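Local coordinates for protein valine-pyruvate aminotransferase (Salmonella typhimurium, PDB 3G7Q) that catalyses the pyridoxal phosphate-dependent transfer of an amino group between valine and pyruvate, and probably serves in alanine biosynthesis, at residues V86-T91 against G223-G228. Numbering follows the deposited sequence.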
loop_
_atom_site.group_PDB
_atom_site.type_symbol
_atom_site.label_atom_id
_atom_site.label_comp_id
_atom_site.label_asym_id
_atom_site.label_seq_id
_atom_site.Cartn_x
_atom_site.Cartn_y
_atom_site.Cartn_z
ATOM N N VAL A 86 9.948 22.298 -0.236
ATOM C CA VAL A 86 10.138 23.633 0.345
ATOM C C VAL A 86 10.541 23.536 1.816
ATOM O O VAL A 86 11.468 24.225 2.247
ATOM C CB VAL A 86 8.880 24.526 0.161
ATOM C CG1 VAL A 86 9.027 25.828 0.901
ATOM C CG2 VAL A 86 8.644 24.804 -1.326
ATOM N N LEU A 87 9.900 22.647 2.569
ATOM C CA LEU A 87 10.232 22.462 3.974
ATOM C C LEU A 87 11.693 22.087 4.182
ATOM O O LEU A 87 12.393 22.692 5.037
ATOM C CB LEU A 87 9.378 21.356 4.591
ATOM C CG LEU A 87 9.647 20.968 6.045
ATOM C CD1 LEU A 87 9.250 22.123 6.950
ATOM C CD2 LEU A 87 8.899 19.684 6.423
ATOM N N LEU A 88 12.155 21.088 3.433
ATOM C CA LEU A 88 13.534 20.596 3.610
ATOM C C LEU A 88 14.562 21.593 3.090
ATOM O O LEU A 88 15.628 21.781 3.710
ATOM C CB LEU A 88 13.710 19.213 2.974
ATOM C CG LEU A 88 12.901 18.081 3.629
ATOM C CD1 LEU A 88 13.045 16.802 2.793
ATOM C CD2 LEU A 88 13.256 17.820 5.123
ATOM N N ARG A 89 14.242 22.242 1.983
ATOM C CA ARG A 89 15.088 23.301 1.456
ATOM C C ARG A 89 15.255 24.450 2.457
ATOM O O ARG A 89 16.389 24.874 2.742
ATOM C CB ARG A 89 14.500 23.883 0.179
ATOM C CG ARG A 89 14.543 22.980 -1.028
ATOM C CD ARG A 89 13.709 23.544 -2.164
ATOM N NE ARG A 89 14.384 24.601 -2.870
ATOM C CZ ARG A 89 15.366 24.415 -3.755
ATOM N NH1 ARG A 89 15.836 23.196 -4.022
ATOM N NH2 ARG A 89 15.920 25.463 -4.355
ATOM N N GLU A 90 14.154 24.947 3.014
ATOM C CA GLU A 90 14.234 26.135 3.887
ATOM C C GLU A 90 14.637 25.875 5.325
ATOM O O GLU A 90 15.202 26.763 5.962
ATOM C CB GLU A 90 12.918 26.936 3.855
ATOM C CG GLU A 90 12.693 27.688 2.548
ATOM C CD GLU A 90 13.801 28.694 2.241
ATOM O OE1 GLU A 90 14.133 29.539 3.115
ATOM O OE2 GLU A 90 14.339 28.631 1.112
ATOM N N THR A 91 14.367 24.685 5.841
ATOM C CA THR A 91 14.707 24.381 7.231
ATOM C C THR A 91 16.119 23.819 7.395
ATOM O O THR A 91 16.785 24.122 8.386
ATOM C CB THR A 91 13.675 23.422 7.878
ATOM O OG1 THR A 91 13.718 22.143 7.256
ATOM C CG2 THR A 91 12.251 23.990 7.768
ATOM N N GLY A 223 13.359 10.188 13.376
ATOM C CA GLY A 223 14.266 11.308 13.490
ATOM C C GLY A 223 13.732 12.691 13.134
ATOM O O GLY A 223 12.536 12.938 13.122
ATOM N N VAL A 224 14.681 13.581 12.905
ATOM C CA VAL A 224 14.472 14.985 12.602
ATOM C C VAL A 224 14.305 15.144 11.109
ATOM O O VAL A 224 14.996 14.481 10.360
ATOM C CB VAL A 224 15.730 15.761 13.114
ATOM C CG1 VAL A 224 15.955 17.024 12.374
ATOM C CG2 VAL A 224 15.637 15.947 14.629
ATOM N N PRO A 225 13.487 16.104 10.658
ATOM C CA PRO A 225 12.713 17.105 11.367
ATOM C C PRO A 225 11.383 16.635 11.967
ATOM O O PRO A 225 10.832 17.353 12.780
ATOM C CB PRO A 225 12.469 18.182 10.289
ATOM C CG PRO A 225 12.504 17.436 9.033
ATOM C CD PRO A 225 13.475 16.342 9.206
ATOM N N PHE A 226 10.879 15.467 11.559
ATOM C CA PHE A 226 9.660 14.893 12.144
ATOM C C PHE A 226 9.776 13.377 12.096
ATOM O O PHE A 226 10.236 12.838 11.105
ATOM C CB PHE A 226 8.391 15.367 11.423
ATOM C CG PHE A 226 8.357 15.033 9.970
ATOM C CD1 PHE A 226 7.834 13.834 9.536
ATOM C CD2 PHE A 226 8.862 15.926 9.038
ATOM C CE1 PHE A 226 7.831 13.515 8.185
ATOM C CE2 PHE A 226 8.846 15.617 7.712
ATOM C CZ PHE A 226 8.337 14.421 7.288
ATOM N N PRO A 227 9.309 12.673 13.137
ATOM C CA PRO A 227 8.637 13.164 14.347
ATOM C C PRO A 227 9.527 13.672 15.467
ATOM O O PRO A 227 9.021 14.158 16.480
ATOM C CB PRO A 227 7.857 11.933 14.797
ATOM C CG PRO A 227 8.784 10.818 14.463
ATOM C CD PRO A 227 9.371 11.199 13.123
ATOM N N GLY A 228 10.837 13.603 15.301
ATOM C CA GLY A 228 11.746 14.175 16.290
ATOM C C GLY A 228 11.880 13.415 17.592
ATOM O O GLY A 228 12.226 13.992 18.604
#
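The carbonyl oxygen of L87, whose side chain reaches F226, accepts two hydrogen bonds from T91. T91 N gives the helical bond to L87 O (2.9 Å). T91 OG1 adds a short one to the same L87 O (2.6 Å). The two donors arrive from opposite faces of the carbonyl plane, and the hydroxyl stands 36° out of it. Threonine suits this place near the end of helix 77-92, because its hydroxyl can fold back on the preceding turn and spend its polarity there, beside an apolar interface.

Across that interface there is no hydrogen bond, and two leucine methyls do the touching. L88 CD2 meets P225 CG at 4.0 Å, the two side chains crossing at about a right angle. With CG anti to the carbonyl carbon (chi1 -66°), L88 carries CD2 to the proline ring although its CB does not point straight at the loop. L87 CB does point across, and its CD2 comes obliquely to F226 CE2 at 4.3 Å.

P225 offers a rigid ring and F226 a flat one, both apolar surfaces suited to leucine methyls. Cis peptides precede P225 and P227 and help the chain turn back within 223-228, a turn tied by G228 N to G223 O at 2.8 Å. P225 and F226 also rest on M246 and on helix 299-325, while L88 touches I262 and F226 touches I260 of the same strand. The contact, 126 Å² summed over both sides, should owe its stability to burial of apolar surface and not to directed bonds.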